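Local atomic coordinates of ribonuclease J (Methanolobus psychrophilus R15, PDB entry 5HAB), a protein that is an archaeal exoribonuclease of the metallo-beta-lactamase, beta-CASP family that probably degrades RNA by hydrolysis. Residues Gly33-Arg45 against Ile50-Val62. The protein carries 1 engineered substitution. Numbering follows the deposited sequence.
Sequences GYNEMGRNMTAIR and IIIIDMGIRLDRV. With SO4 (sulfate ion), chain G; nucleotides of chain D.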
loop_
_atom_site.group_PDB
_atom_site.type_symbol
_atom_site.label_atom_id
_atom_site.label_comp_id
_atom_site.label_asym_id
_atom_site.label_seq_id
_atom_site.Cartn_x
_atom_site.Cartn_y
_atom_site.Cartn_z
ATOM N N GLY B 33 25.289 -8.904 -1.765
ATOM C CA GLY B 33 23.979 -9.421 -2.115
ATOM C C GLY B 33 23.249 -10.153 -1.006
ATOM O O GLY B 33 22.214 -10.768 -1.243
ATOM N N TYR B 34 23.788 -10.086 0.207
ATOM C CA TYR B 34 23.125 -10.669 1.367
ATOM C C TYR B 34 22.402 -9.590 2.182
ATOM O O TYR B 34 21.541 -9.902 2.998
ATOM C CB TYR B 34 24.133 -11.430 2.232
ATOM C CG TYR B 34 24.599 -12.721 1.595
ATOM C CD1 TYR B 34 25.484 -12.713 0.523
ATOM C CD2 TYR B 34 24.149 -13.946 2.062
ATOM C CE1 TYR B 34 25.907 -13.889 -0.063
ATOM C CE2 TYR B 34 24.566 -15.128 1.485
ATOM C CZ TYR B 34 25.443 -15.093 0.421
ATOM O OH TYR B 34 25.857 -16.272 -0.153
ATOM N N ASN B 35 22.760 -8.325 1.962
ATOM C CA ASN B 35 22.085 -7.207 2.624
ATOM C C ASN B 35 21.218 -6.400 1.671
ATOM O O ASN B 35 20.529 -5.470 2.093
ATOM C CB ASN B 35 23.091 -6.260 3.280
ATOM C CG ASN B 35 23.942 -6.938 4.330
ATOM O OD1 ASN B 35 24.028 -8.166 4.385
ATOM N ND2 ASN B 35 24.587 -6.134 5.169
ATOM N N GLU B 36 21.271 -6.743 0.389
ATOM C CA GLU B 36 20.604 -5.952 -0.631
ATOM C C GLU B 36 20.435 -6.731 -1.927
ATOM O O GLU B 36 20.835 -7.895 -2.022
ATOM C CB GLU B 36 21.392 -4.662 -0.898
ATOM C CG GLU B 36 22.782 -4.885 -1.495
ATOM C CD GLU B 36 23.837 -5.286 -0.465
ATOM O OE1 GLU B 36 24.042 -4.538 0.517
ATOM O OE2 GLU B 36 24.468 -6.347 -0.644
ATOM N N MET B 37 19.875 -6.068 -2.934
ATOM C CA MET B 37 19.730 -6.656 -4.262
ATOM C C MET B 37 20.873 -6.203 -5.154
ATOM O O MET B 37 21.415 -5.119 -4.953
ATOM C CB MET B 37 18.402 -6.252 -4.901
ATOM C CG MET B 37 17.164 -6.579 -4.087
ATOM S SD MET B 37 16.790 -8.339 -4.027
ATOM C CE MET B 37 17.100 -8.843 -5.715
ATOM N N GLY B 38 21.243 -7.029 -6.130
ATOM C CA GLY B 38 22.187 -6.600 -7.148
ATOM C C GLY B 38 23.623 -7.109 -7.091
ATOM O O GLY B 38 24.036 -7.899 -7.933
ATOM N N ARG B 39 24.405 -6.623 -6.129
ATOM C CA ARG B 39 25.848 -6.897 -6.111
ATOM C C ARG B 39 26.185 -8.264 -5.498
ATOM O O ARG B 39 26.886 -8.357 -4.495
ATOM C CB ARG B 39 26.595 -5.774 -5.371
ATOM C CG ARG B 39 26.124 -5.483 -3.950
ATOM C CD ARG B 39 27.158 -4.664 -3.187
ATOM N NE ARG B 39 26.718 -4.355 -1.830
ATOM C CZ ARG B 39 27.390 -3.581 -0.983
ATOM N NH1 ARG B 39 28.540 -3.027 -1.352
ATOM N NH2 ARG B 39 26.913 -3.359 0.235
ATOM N N ASN B 40 25.691 -9.328 -6.114
ATOM C CA ASN B 40 25.878 -10.667 -5.573
ATOM C C ASN B 40 27.305 -11.198 -5.677
ATOM O O ASN B 40 27.919 -11.172 -6.741
ATOM C CB ASN B 40 24.922 -11.630 -6.265
ATOM C CG ASN B 40 23.478 -11.245 -6.048
ATOM O OD1 ASN B 40 22.953 -11.373 -4.943
ATOM N ND2 ASN B 40 22.840 -10.730 -7.088
ATOM N N MET B 41 27.814 -11.694 -4.557
ATOM C CA MET B 41 29.068 -12.427 -4.552
ATOM C C MET B 41 29.139 -13.326 -3.323
ATOM O O MET B 41 28.967 -12.871 -2.181
ATOM C CB MET B 41 30.268 -11.481 -4.577
ATOM C CG MET B 41 31.605 -12.213 -4.601
ATOM S SD MET B 41 33.068 -11.153 -4.624
ATOM C CE MET B 41 32.884 -10.257 -6.139
ATOM N N THR B 42 29.396 -14.604 -3.570
ATOM C CA THR B 42 29.533 -15.584 -2.497
ATOM C C THR B 42 30.894 -16.264 -2.631
ATOM O O THR B 42 31.441 -16.334 -3.721
ATOM C CB THR B 42 28.385 -16.627 -2.536
ATOM O OG1 THR B 42 27.128 -15.955 -2.375
ATOM C CG2 THR B 42 28.538 -17.685 -1.440
ATOM N N ALA B 43 31.469 -16.719 -1.525
ATOM C CA ALA B 43 32.716 -17.468 -1.601
ATOM C C ALA B 43 32.586 -18.772 -0.829
ATOM O O ALA B 43 32.205 -18.774 0.334
ATOM C CB ALA B 43 33.886 -16.635 -1.069
ATOM N N ILE B 44 32.875 -19.882 -1.499
ATOM C CA ILE B 44 32.826 -21.199 -0.881
ATOM C C ILE B 44 34.249 -21.677 -0.624
ATOM O O ILE B 44 35.001 -21.930 -1.557
ATOM C CB ILE B 44 32.071 -22.214 -1.762
ATOM C CG1 ILE B 44 30.684 -21.692 -2.151
ATOM C CG2 ILE B 44 31.978 -23.568 -1.059
ATOM C CD1 ILE B 44 29.790 -21.392 -0.970
ATOM N N ARG B 45 34.610 -21.823 0.642
ATOM C CA ARG B 45 35.939 -22.278 1.015
ATOM C C ARG B 45 35.893 -23.764 1.345
ATOM O O ARG B 45 35.091 -24.196 2.158
ATOM C CB ARG B 45 36.466 -21.482 2.218
ATOM C CG ARG B 45 37.843 -21.910 2.710
ATOM C CD ARG B 45 38.343 -21.016 3.844
ATOM N NE ARG B 45 37.429 -21.017 4.984
ATOM C CZ ARG B 45 37.298 -22.022 5.845
ATOM N NH1 ARG B 45 38.028 -23.121 5.708
ATOM N NH2 ARG B 45 36.434 -21.930 6.849
ATOM N N ILE B 50 39.436 -21.784 -2.453
ATOM C CA ILE B 50 38.212 -20.986 -2.506
ATOM C C ILE B 50 37.610 -20.947 -3.909
ATOM O O ILE B 50 38.307 -20.686 -4.885
ATOM C CB ILE B 50 38.473 -19.556 -1.999
ATOM C CG1 ILE B 50 39.024 -19.588 -0.572
ATOM C CG2 ILE B 50 37.198 -18.720 -2.062
ATOM C CD1 ILE B 50 39.389 -18.224 -0.034
ATOM N N ILE B 51 36.309 -21.210 -3.997
ATOM C CA ILE B 51 35.538 -21.010 -5.220
ATOM C C ILE B 51 34.648 -19.780 -5.050
ATOM O O ILE B 51 33.750 -19.787 -4.226
ATOM C CB ILE B 51 34.693 -22.250 -5.554
ATOM C CG1 ILE B 51 35.560 -23.508 -5.519
ATOM C CG2 ILE B 51 33.995 -22.090 -6.903
ATOM C CD1 ILE B 51 36.541 -23.599 -6.662
ATOM N N ILE B 52 34.900 -18.723 -5.812
ATOM C CA ILE B 52 34.010 -17.570 -5.820
ATOM C C ILE B 52 32.827 -17.878 -6.732
ATOM O O ILE B 52 32.994 -18.461 -7.801
ATOM C CB ILE B 52 34.746 -16.281 -6.259
ATOM C CG1 ILE B 52 35.801 -15.880 -5.226
ATOM C CG2 ILE B 52 33.772 -15.132 -6.447
ATOM C CD1 ILE B 52 36.623 -14.659 -5.628
ATOM N N ILE B 53 31.628 -17.510 -6.291
ATOM C CA ILE B 53 30.425 -17.672 -7.098
ATOM C C ILE B 53 29.766 -16.312 -7.317
ATOM O O ILE B 53 29.310 -15.654 -6.362
ATOM C CB ILE B 53 29.442 -18.665 -6.466
ATOM C CG1 ILE B 53 30.155 -19.964 -6.084
ATOM C CG2 ILE B 53 28.312 -18.964 -7.431
ATOM C CD1 ILE B 53 29.207 -21.062 -5.612
ATOM N N ASP B 54 29.786 -15.898 -8.583
ATOM C CA ASP B 54 29.140 -14.690 -9.094
ATOM C C ASP B 54 29.777 -13.409 -8.564
ATOM O O ASP B 54 30.303 -13.370 -7.457
ATOM C CB ASP B 54 27.638 -14.717 -8.782
ATOM C CG ASP B 54 26.905 -15.811 -9.552
ATOM O OD1 ASP B 54 27.218 -16.016 -10.746
ATOM O OD2 ASP B 54 26.022 -16.472 -8.967
ATOM N N MET B 55 29.722 -12.363 -9.380
ATOM C CA MET B 55 30.268 -11.061 -9.038
ATOM C C MET B 55 29.363 -10.006 -9.678
ATOM O O MET B 55 29.632 -9.527 -10.784
ATOM C CB MET B 55 31.714 -10.910 -9.537
ATOM C CG MET B 55 32.697 -11.945 -8.981
ATOM S SD MET B 55 34.426 -11.641 -9.413
ATOM C CE MET B 55 34.323 -9.936 -9.883
ATOM N N GLY B 56 28.293 -9.641 -8.979
ATOM C CA GLY B 56 27.275 -8.777 -9.555
ATOM C C GLY B 56 27.405 -7.301 -9.248
ATOM O O GLY B 56 28.243 -6.893 -8.446
ATOM N N ILE B 57 26.585 -6.492 -9.911
ATOM C CA ILE B 57 26.547 -5.060 -9.643
ATOM C C ILE B 57 25.140 -4.659 -9.181
ATOM O O ILE B 57 24.157 -5.305 -9.546
ATOM C CB ILE B 57 27.000 -4.256 -10.888
ATOM C CG1 ILE B 57 27.199 -2.780 -10.544
ATOM C CG2 ILE B 57 26.019 -4.428 -12.035
ATOM C CD1 ILE B 57 27.781 -1.963 -11.667
ATOM N N ARG B 58 25.053 -3.613 -8.360
ATOM C CA ARG B 58 23.770 -3.044 -7.946
ATOM C C ARG B 58 23.571 -1.681 -8.615
ATOM O O ARG B 58 24.264 -0.718 -8.294
ATOM C CB ARG B 58 23.699 -2.908 -6.422
ATOM C CG ARG B 58 22.409 -2.287 -5.920
ATOM C CD ARG B 58 22.438 -2.025 -4.416
ATOM N NE ARG B 58 21.190 -1.411 -3.965
ATOM C CZ ARG B 58 20.931 -1.050 -2.711
ATOM N NH1 ARG B 58 21.833 -1.242 -1.756
ATOM N NH2 ARG B 58 19.762 -0.500 -2.414
ATOM N N LEU B 59 22.596 -1.592 -9.512
ATOM C CA LEU B 59 22.469 -0.426 -10.385
ATOM C C LEU B 59 21.964 0.847 -9.707
ATOM O O LEU B 59 22.435 1.937 -10.030
ATOM C CB LEU B 59 21.548 -0.759 -11.560
ATOM C CG LEU B 59 22.178 -1.543 -12.713
ATOM C CD1 LEU B 59 23.577 -1.015 -13.022
ATOM C CD2 LEU B 59 22.207 -3.036 -12.405
ATOM N N ASP B 60 21.015 0.724 -8.780
ATOM C CA ASP B 60 20.433 1.916 -8.151
ATOM C C ASP B 60 21.463 2.722 -7.362
ATOM O O ASP B 60 21.323 3.938 -7.223
ATOM C CB ASP B 60 19.244 1.554 -7.255
ATOM C CG ASP B 60 19.390 0.203 -6.602
ATOM O OD1 ASP B 60 18.972 -0.798 -7.222
ATOM O OD2 ASP B 60 19.905 0.149 -5.466
ATOM N N ARG B 61 22.495 2.060 -6.844
ATOM C CA ARG B 61 23.556 2.777 -6.135
ATOM C C ARG B 61 24.400 3.633 -7.081
ATOM O O ARG B 61 25.097 4.547 -6.644
ATOM C CB ARG B 61 24.463 1.801 -5.381
ATOM C CG ARG B 61 23.980 1.401 -3.998
ATOM C CD ARG B 61 23.849 2.645 -3.132
ATOM N NE ARG B 61 23.674 2.336 -1.719
ATOM C CZ ARG B 61 22.497 2.191 -1.124
ATOM N NH1 ARG B 61 22.441 1.913 0.171
ATOM N NH2 ARG B 61 21.379 2.320 -1.827
ATOM N N VAL B 62 24.316 3.344 -8.375
ATOM C CA VAL B 62 24.988 4.146 -9.386
ATOM C C VAL B 62 24.088 5.322 -9.778
ATOM O O VAL B 62 24.564 6.433 -10.017
ATOM C CB VAL B 62 25.358 3.285 -10.613
ATOM C CG1 VAL B 62 25.793 4.155 -11.781
ATOM C CG2 VAL B 62 26.446 2.281 -10.250
HETATM S S SO4 G . 19.100 0.840 0.761
HETATM O O1 SO4 G . 19.725 1.940 0.034
HETATM O O2 SO4 G . 19.955 -0.344 0.673
HETATM O O3 SO4 G . 17.786 0.565 0.173
HETATM O O4 SO4 G . 18.954 1.218 2.164
ATOM P P A D 2 17.464 -9.284 -11.894
ATOM O OP1 A D 2 17.223 -10.700 -11.511
ATOM O OP2 A D 2 18.814 -8.690 -11.727
ATOM O "O5'" A D 2 17.012 -9.122 -13.415
ATOM C "C5'" A D 2 17.890 -8.555 -14.379
ATOM C "C4'" A D 2 17.280 -7.359 -15.067
ATOM O "O4'" A D 2 16.456 -6.617 -14.131
ATOM C "C3'" A D 2 18.269 -6.333 -15.601
ATOM O "O3'" A D 2 18.790 -6.686 -16.872
ATOM C "C2'" A D 2 17.460 -5.041 -15.607
ATOM O "O2'" A D 2 16.649 -4.956 -16.768
ATOM C "C1'" A D 2 16.556 -5.233 -14.388
ATOM N N9 A D 2 17.070 -4.567 -13.176
ATOM C C8 A D 2 17.427 -5.163 -11.991
ATOM N N7 A D 2 17.827 -4.322 -11.069
ATOM C C5 A D 2 17.714 -3.083 -11.682
ATOM C C6 A D 2 17.989 -1.781 -11.228
ATOM N N6 A D 2 18.450 -1.507 -10.003
ATOM N N1 A D 2 17.770 -0.761 -12.089
ATOM C C2 A D 2 17.307 -1.043 -13.317
ATOM N N3 A D 2 17.012 -2.223 -13.858
ATOM C C4 A D 2 17.236 -3.215 -12.977
ATOM O OP3 A D 1 10.234 -9.772 -12.470
ATOM P P A D 1 11.330 -10.544 -11.836
ATOM O OP1 A D 1 12.046 -11.308 -12.890
ATOM O OP2 A D 1 10.768 -11.274 -10.672
ATOM O "O5'" A D 1 12.335 -9.489 -11.209
ATOM C "C5'" A D 1 12.832 -8.391 -11.966
ATOM C "C4'" A D 1 14.070 -7.817 -11.323
ATOM O "O4'" A D 1 13.676 -7.090 -10.126
ATOM C "C3'" A D 1 15.092 -8.861 -10.876
ATOM O "O3'" A D 1 16.421 -8.382 -11.067
ATOM C "C2'" A D 1 14.797 -9.027 -9.388
ATOM O "O2'" A D 1 15.903 -9.448 -8.617
ATOM C "C1'" A D 1 14.329 -7.627 -8.989
ATOM N N9 A D 1 13.360 -7.655 -7.888
ATOM C C8 A D 1 12.332 -8.559 -7.738
ATOM N N7 A D 1 11.609 -8.381 -6.660
ATOM C C5 A D 1 12.202 -7.284 -6.048
ATOM C C6 A D 1 11.899 -6.597 -4.858
ATOM N N6 A D 1 10.886 -6.928 -4.048
ATOM N N1 A D 1 12.683 -5.544 -4.528
ATOM C C2 A D 1 13.697 -5.216 -5.342
ATOM N N3 A D 1 14.081 -5.784 -6.486
ATOM C C4 A D 1 13.285 -6.827 -6.789
HETATM O O HOH W 1 24.403 -1.841 -1.516
#
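Fully extended, with CG anti to the backbone N (chi1 178°), the R58 chain carries its guanidinium beside E36, whose CB lies over one face, 3.6 Å from R58 NH1. The aliphatic part of R58 runs past the carbonyl O of M37, and a bend at chi2 (-80°) turns the E36 carboxylate toward R39. The pair lies beyond the open end of an antiparallel beta hairpin, strands 41-46 and 49-53, within a mixed sheet of the metallo-beta-lactamase fold. The hairpin's register follows from T42 with I53 and I44 with I51, two hydrogen-bonded pairs with four nearly straight N-H...O bonds. A43-I52 and R45-I50 are the non-hydrogen-bonded pairs. I44 CG1 meets I53 CD1 on the face packed against strand 179-186; on the other, A43 CB touches I50 CG2. Further along, M41 and M55 lie side by side, though the 3.3 Å between M41 CE and M55 CG is doubtfully short. Past the strands the backbones stay together: G56 N donates to N40 O (2.7 Å), and G38, having no side chain, lets its CA come within 4.0 Å of R58 CA. E36 OE1 and R58 NH1, 4.6 Å apart, are beyond a salt bridge; E36 pairs instead with R39, through R39 NH2 and E36 OE1. A water accepts from R58 NH1 and bonds E36 OE1 only weakly. R58 NE forms a salt bridge with D60 OD2, its modelled 2.5 Å doubtfully short. The loops also border the RNA: M37 CE approaches O2' of nucleotide A1 of chain D, and D60 OD1 lies 2.9 Å from N6 of A2. Y388 of the second subunit packs on R58. A sulfate, probably from the crystallisation liquor, joins R58 to R61: R61 NH1 and NH2 donate to its O1, R58 NH1 and NH2 to its O2, the last at 3.1 Å.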